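Local coordinates for protein tRNA (guanine(26)-N(2))-dimethyltransferase (Pyrococcus horikoshii, PDB 2DUL) that probably transfers two methyl groups from S-adenosyl-L-methionine to the exocyclic amine of guanine 26 in a number of tRNAs, at residues 144-156 / 202-214. Residues are numbered along the deposited sequence; the frame is centred on the assembly and turned at random.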
loop_
_atom_site.group_PDB
_atom_site.type_symbol
_atom_site.label_atom_id
_atom_site.label_comp_id
_atom_site.label_asym_id
_atom_site.label_seq_id
_atom_site.Cartn_x
_atom_site.Cartn_y
_atom_site.Cartn_z
ATOM N N MET A 144 5.047 -2.153 11.372
ATOM C CA MET A 144 6.168 -3.033 11.678
ATOM C C MET A 144 6.049 -3.932 12.903
ATOM O O MET A 144 6.607 -5.028 12.914
ATOM C CB MET A 144 7.466 -2.217 11.726
ATOM C CG MET A 144 7.818 -1.573 10.389
ATOM S SD MET A 144 7.810 -2.806 9.037
ATOM C CE MET A 144 9.118 -3.974 9.595
ATOM N N GLU A 145 5.322 -3.507 13.932
ATOM C CA GLU A 145 5.181 -4.372 15.103
ATOM C C GLU A 145 4.231 -5.548 14.815
ATOM O O GLU A 145 4.143 -6.487 15.606
ATOM C CB GLU A 145 4.672 -3.571 16.305
ATOM C CG GLU A 145 3.244 -3.085 16.173
ATOM C CD GLU A 145 2.837 -2.135 17.288
ATOM O OE1 GLU A 145 2.973 -2.517 18.469
ATOM O OE2 GLU A 145 2.380 -1.010 16.980
ATOM N N PHE A 146 3.545 -5.505 13.671
ATOM C CA PHE A 146 2.589 -6.554 13.302
ATOM C C PHE A 146 2.954 -7.345 12.038
ATOM O O PHE A 146 2.339 -8.374 11.746
ATOM C CB PHE A 146 1.195 -5.944 13.071
ATOM C CG PHE A 146 0.672 -5.142 14.234
ATOM C CD1 PHE A 146 0.263 -5.774 15.409
ATOM C CD2 PHE A 146 0.589 -3.756 14.154
ATOM C CE1 PHE A 146 -0.219 -5.035 16.489
ATOM C CE2 PHE A 146 0.108 -3.002 15.230
ATOM C CZ PHE A 146 -0.295 -3.641 16.399
ATOM N N LEU A 147 3.940 -6.858 11.290
ATOM C CA LEU A 147 4.324 -7.487 10.031
ATOM C C LEU A 147 4.774 -8.942 10.073
ATOM O O LEU A 147 4.320 -9.756 9.259
ATOM C CB LEU A 147 5.413 -6.663 9.341
ATOM C CG LEU A 147 5.908 -7.254 8.013
ATOM C CD1 LEU A 147 4.775 -7.253 6.992
ATOM C CD2 LEU A 147 7.094 -6.440 7.489
ATOM N N ASP A 148 5.668 -9.278 11.000
ATOM C CA ASP A 148 6.163 -10.650 11.051
ATOM C C ASP A 148 5.057 -11.659 11.332
ATOM O O ASP A 148 5.005 -12.726 10.710
ATOM C CB ASP A 148 7.275 -10.794 12.091
ATOM C CG ASP A 148 8.006 -12.121 11.964
ATOM O OD1 ASP A 148 8.594 -12.367 10.890
ATOM O OD2 ASP A 148 7.987 -12.916 12.924
ATOM N N THR A 149 4.163 -11.328 12.254
ATOM C CA THR A 149 3.073 -12.239 12.579
ATOM C C THR A 149 2.080 -12.335 11.421
ATOM O O THR A 149 1.548 -13.411 11.141
ATOM C CB THR A 149 2.344 -11.803 13.869
ATOM O OG1 THR A 149 3.302 -11.672 14.929
ATOM C CG2 THR A 149 1.305 -12.853 14.284
ATOM N N ALA A 150 1.832 -11.223 10.733
ATOM C CA ALA A 150 0.909 -11.263 9.605
ATOM C C ALA A 150 1.466 -12.200 8.532
ATOM O O ALA A 150 0.713 -12.902 7.856
ATOM C CB ALA A 150 0.709 -9.865 9.027
ATOM N N LEU A 151 2.787 -12.211 8.389
ATOM C CA LEU A 151 3.440 -13.054 7.395
ATOM C C LEU A 151 3.327 -14.539 7.727
ATOM O O LEU A 151 3.592 -15.388 6.873
ATOM C CB LEU A 151 4.909 -12.652 7.242
ATOM C CG LEU A 151 5.125 -11.382 6.419
ATOM C CD1 LEU A 151 6.559 -10.888 6.569
ATOM C CD2 LEU A 151 4.805 -11.675 4.949
ATOM N N ARG A 152 2.938 -14.849 8.963
ATOM C CA ARG A 152 2.753 -16.233 9.387
ATOM C C ARG A 152 1.261 -16.591 9.416
ATOM O O ARG A 152 0.893 -17.754 9.259
ATOM C CB ARG A 152 3.369 -16.465 10.778
ATOM C CG ARG A 152 4.881 -16.680 10.769
ATOM C CD ARG A 152 5.449 -16.907 12.171
ATOM N NE ARG A 152 5.734 -15.644 12.850
ATOM C CZ ARG A 152 5.038 -15.152 13.868
ATOM N NH1 ARG A 152 3.997 -15.810 14.359
ATOM N NH2 ARG A 152 5.376 -13.978 14.384
ATOM N N SER A 153 0.414 -15.583 9.610
ATOM C CA SER A 153 -1.038 -15.767 9.670
ATOM C C SER A 153 -1.691 -15.883 8.282
ATOM O O SER A 153 -2.704 -16.568 8.120
ATOM C CB SER A 153 -1.672 -14.602 10.439
ATOM O OG SER A 153 -3.064 -14.806 10.648
ATOM N N ALA A 154 -1.130 -15.201 7.289
ATOM C CA ALA A 154 -1.666 -15.280 5.931
ATOM C C ALA A 154 -1.261 -16.644 5.365
ATOM O O ALA A 154 -0.282 -17.225 5.821
ATOM C CB ALA A 154 -1.074 -14.171 5.066
ATOM N N LYS A 155 -2.018 -17.152 4.392
ATOM C CA LYS A 155 -1.683 -18.428 3.737
ATOM C C LYS A 155 -0.355 -18.192 3.008
ATOM O O LYS A 155 0.026 -17.045 2.781
ATOM C CB LYS A 155 -2.742 -18.806 2.693
ATOM C CG LYS A 155 -4.134 -19.113 3.228
ATOM C CD LYS A 155 -4.183 -20.466 3.904
ATOM C CE LYS A 155 -5.616 -20.870 4.216
ATOM N NZ LYS A 155 -5.671 -22.146 4.973
ATOM N N ARG A 156 0.331 -19.268 2.623
ATOM C CA ARG A 156 1.614 -19.147 1.931
ATOM C C ARG A 156 1.470 -18.536 0.531
ATOM O O ARG A 156 2.454 -18.132 -0.095
ATOM C CB ARG A 156 2.306 -20.519 1.870
ATOM C CG ARG A 156 2.666 -21.070 3.256
ATOM C CD ARG A 156 3.433 -22.392 3.175
ATOM N NE ARG A 156 4.718 -22.214 2.506
ATOM C CZ ARG A 156 5.793 -21.657 3.058
ATOM N NH1 ARG A 156 5.767 -21.219 4.313
ATOM N NH2 ARG A 156 6.890 -21.502 2.332
ATOM N N GLY A 202 10.111 -3.348 0.143
ATOM C CA GLY A 202 11.353 -4.034 0.436
ATOM C C GLY A 202 11.424 -4.692 1.805
ATOM O O GLY A 202 11.996 -5.775 1.939
ATOM N N VAL A 203 10.852 -4.060 2.825
ATOM C CA VAL A 203 10.898 -4.645 4.163
ATOM C C VAL A 203 9.964 -5.855 4.263
ATOM O O VAL A 203 10.261 -6.828 4.960
ATOM C CB VAL A 203 10.544 -3.597 5.261
ATOM C CG1 VAL A 203 9.048 -3.329 5.282
ATOM C CG2 VAL A 203 11.046 -4.091 6.628
ATOM N N ILE A 204 8.843 -5.800 3.550
ATOM C CA ILE A 204 7.904 -6.914 3.538
ATOM C C ILE A 204 8.610 -8.106 2.884
ATOM O O ILE A 204 8.543 -9.231 3.384
ATOM C CB ILE A 204 6.630 -6.584 2.721
ATOM C CG1 ILE A 204 5.853 -5.452 3.394
ATOM C CG2 ILE A 204 5.740 -7.826 2.615
ATOM C CD1 ILE A 204 4.686 -4.941 2.569
ATOM N N ALA A 205 9.296 -7.841 1.776
ATOM C CA ALA A 205 10.024 -8.884 1.057
ATOM C C ALA A 205 11.109 -9.506 1.934
ATOM O O ALA A 205 11.285 -10.722 1.952
ATOM C CB ALA A 205 10.648 -8.306 -0.217
ATOM N N ARG A 206 11.845 -8.667 2.653
ATOM C CA ARG A 206 12.917 -9.158 3.513
ATOM C C ARG A 206 12.396 -9.988 4.680
ATOM O O ARG A 206 12.950 -11.045 4.963
ATOM C CB ARG A 206 13.786 -7.996 4.016
ATOM C CG ARG A 206 14.733 -7.446 2.937
ATOM C CD ARG A 206 15.608 -6.317 3.462
ATOM N NE ARG A 206 14.819 -5.112 3.689
ATOM C CZ ARG A 206 15.152 -4.145 4.539
ATOM N NH1 ARG A 206 16.265 -4.241 5.251
ATOM N NH2 ARG A 206 14.365 -3.088 4.677
ATOM N N TYR A 207 11.330 -9.538 5.344
ATOM C CA TYR A 207 10.773 -10.307 6.464
ATOM C C TYR A 207 10.157 -11.628 6.002
ATOM O O TYR A 207 10.153 -12.617 6.747
ATOM C CB TYR A 207 9.692 -9.513 7.204
ATOM C CG TYR A 207 10.199 -8.661 8.351
ATOM C CD1 TYR A 207 11.064 -7.593 8.123
ATOM C CD2 TYR A 207 9.821 -8.937 9.668
ATOM C CE1 TYR A 207 11.550 -6.815 9.179
ATOM C CE2 TYR A 207 10.301 -8.169 10.732
ATOM C CZ TYR A 207 11.162 -7.114 10.481
ATOM O OH TYR A 207 11.650 -6.361 11.522
ATOM N N ALA A 208 9.635 -11.643 4.780
ATOM C CA ALA A 208 8.981 -12.838 4.249
ATOM C C ALA A 208 9.929 -13.973 3.876
ATOM O O ALA A 208 9.568 -15.150 3.984
ATOM C CB ALA A 208 8.133 -12.466 3.029
ATOM N N ALA A 209 11.131 -13.619 3.435
ATOM C CA ALA A 209 12.114 -14.606 2.990
ATOM C C ALA A 209 12.402 -15.758 3.944
ATOM O O ALA A 209 12.545 -16.898 3.501
ATOM C CB ALA A 209 13.437 -13.902 2.596
ATOM N N LYS A 210 12.486 -15.484 5.243
ATOM C CA LYS A 210 12.788 -16.558 6.187
ATOM C C LYS A 210 11.744 -17.676 6.243
ATOM O O LYS A 210 12.033 -18.764 6.724
ATOM C CB LYS A 210 13.039 -16.000 7.596
ATOM C CG LYS A 210 11.845 -15.354 8.279
ATOM C CD LYS A 210 12.270 -14.839 9.653
ATOM C CE LYS A 210 11.160 -14.050 10.344
ATOM N NZ LYS A 210 10.841 -12.816 9.582
ATOM N N TYR A 211 10.539 -17.411 5.751
ATOM C CA TYR A 211 9.485 -18.424 5.741
ATOM C C TYR A 211 9.490 -19.139 4.397
ATOM O O TYR A 211 8.555 -19.869 4.065
ATOM C CB TYR A 211 8.128 -17.756 5.958
ATOM C CG TYR A 211 8.049 -17.024 7.279
ATOM C CD1 TYR A 211 8.166 -17.720 8.483
ATOM C CD2 TYR A 211 7.898 -15.638 7.325
ATOM C CE1 TYR A 211 8.136 -17.050 9.719
ATOM C CE2 TYR A 211 7.869 -14.955 8.557
ATOM C CZ TYR A 211 7.989 -15.674 9.745
ATOM O OH TYR A 211 7.972 -15.017 10.959
ATOM N N ASP A 212 10.560 -18.927 3.638
ATOM C CA ASP A 212 10.701 -19.490 2.300
ATOM C C ASP A 212 9.525 -19.019 1.444
ATOM O O ASP A 212 8.884 -19.797 0.734
ATOM C CB ASP A 212 10.775 -21.021 2.346
ATOM C CG ASP A 212 12.085 -21.523 2.953
ATOM O OD1 ASP A 212 13.074 -20.754 2.965
ATOM O OD2 ASP A 212 12.131 -22.687 3.410
ATOM N N LEU A 213 9.253 -17.720 1.536
ATOM C CA LEU A 213 8.182 -17.083 0.784
ATOM C C LEU A 213 8.760 -15.913 0.010
ATOM O O LEU A 213 9.668 -15.234 0.488
ATOM C CB LEU A 213 7.103 -16.534 1.721
ATOM C CG LEU A 213 6.283 -17.504 2.565
ATOM C CD1 LEU A 213 5.415 -16.696 3.530
ATOM C CD2 LEU A 213 5.425 -18.397 1.655
ATOM N N GLY A 214 8.238 -15.689 -1.188
ATOM C CA GLY A 214 8.672 -14.560 -1.987
ATOM C C GLY A 214 7.440 -13.687 -2.130
ATOM O O GLY A 214 6.405 -13.987 -1.533
#
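Leu-151 meets Ala-208 and Tyr-207 where helix 144-153 crosses the end of helix 192-209, the local axes 9.7 Å apart at -51°. Tyr-207 is a knob in the hole formed by Met-144, Leu-147, Asp-148 and Leu-151: CD2 of Leu-147 lies over one ring face, and CD1 of Leu-151 presses on CB of Tyr-207 at 3.5 Å. Met-144, bent at chi2 and chi3, brings its CE tip to tip with Val-203 CG2. Beyond this apolar strip, OD1 of Asp-148 is gripped twice, from opposite faces of the carboxylate: Tyr-211 OH donates at 2.7 Å and Lys-210 NZ makes a salt bridge at 2.6 Å. Arg-152 completes the network, its NE donating to Tyr-211 OH (3.0 Å) within the guanidinium plane while NH2 reaches Asp-148 OD2. With Tyr-211 CG anti to the carbonyl carbon (chi1 -60°), the ring runs alongside helix 144-153, Leu-151 CB and Arg-152 CG approaching obliquely on one side, Lys-210 CG centred over the opposite face. A phenylalanine here would probably leave Arg-152 NE without its acceptor and Asp-148 with one donor fewer. Further on, Arg-156 holds the carbonyl O of Tyr-211 end-on with NH1 and NH2 (2.9 Å from NH2), Leu-213 CD2 centred over its guanidinium; Asp-235 pairs with its NE. This is neighbouring-helix packing on one face of the Rossmann-like class I methyltransferase sheet, with Leu-160 and Val-162 of strand 158-164 beneath.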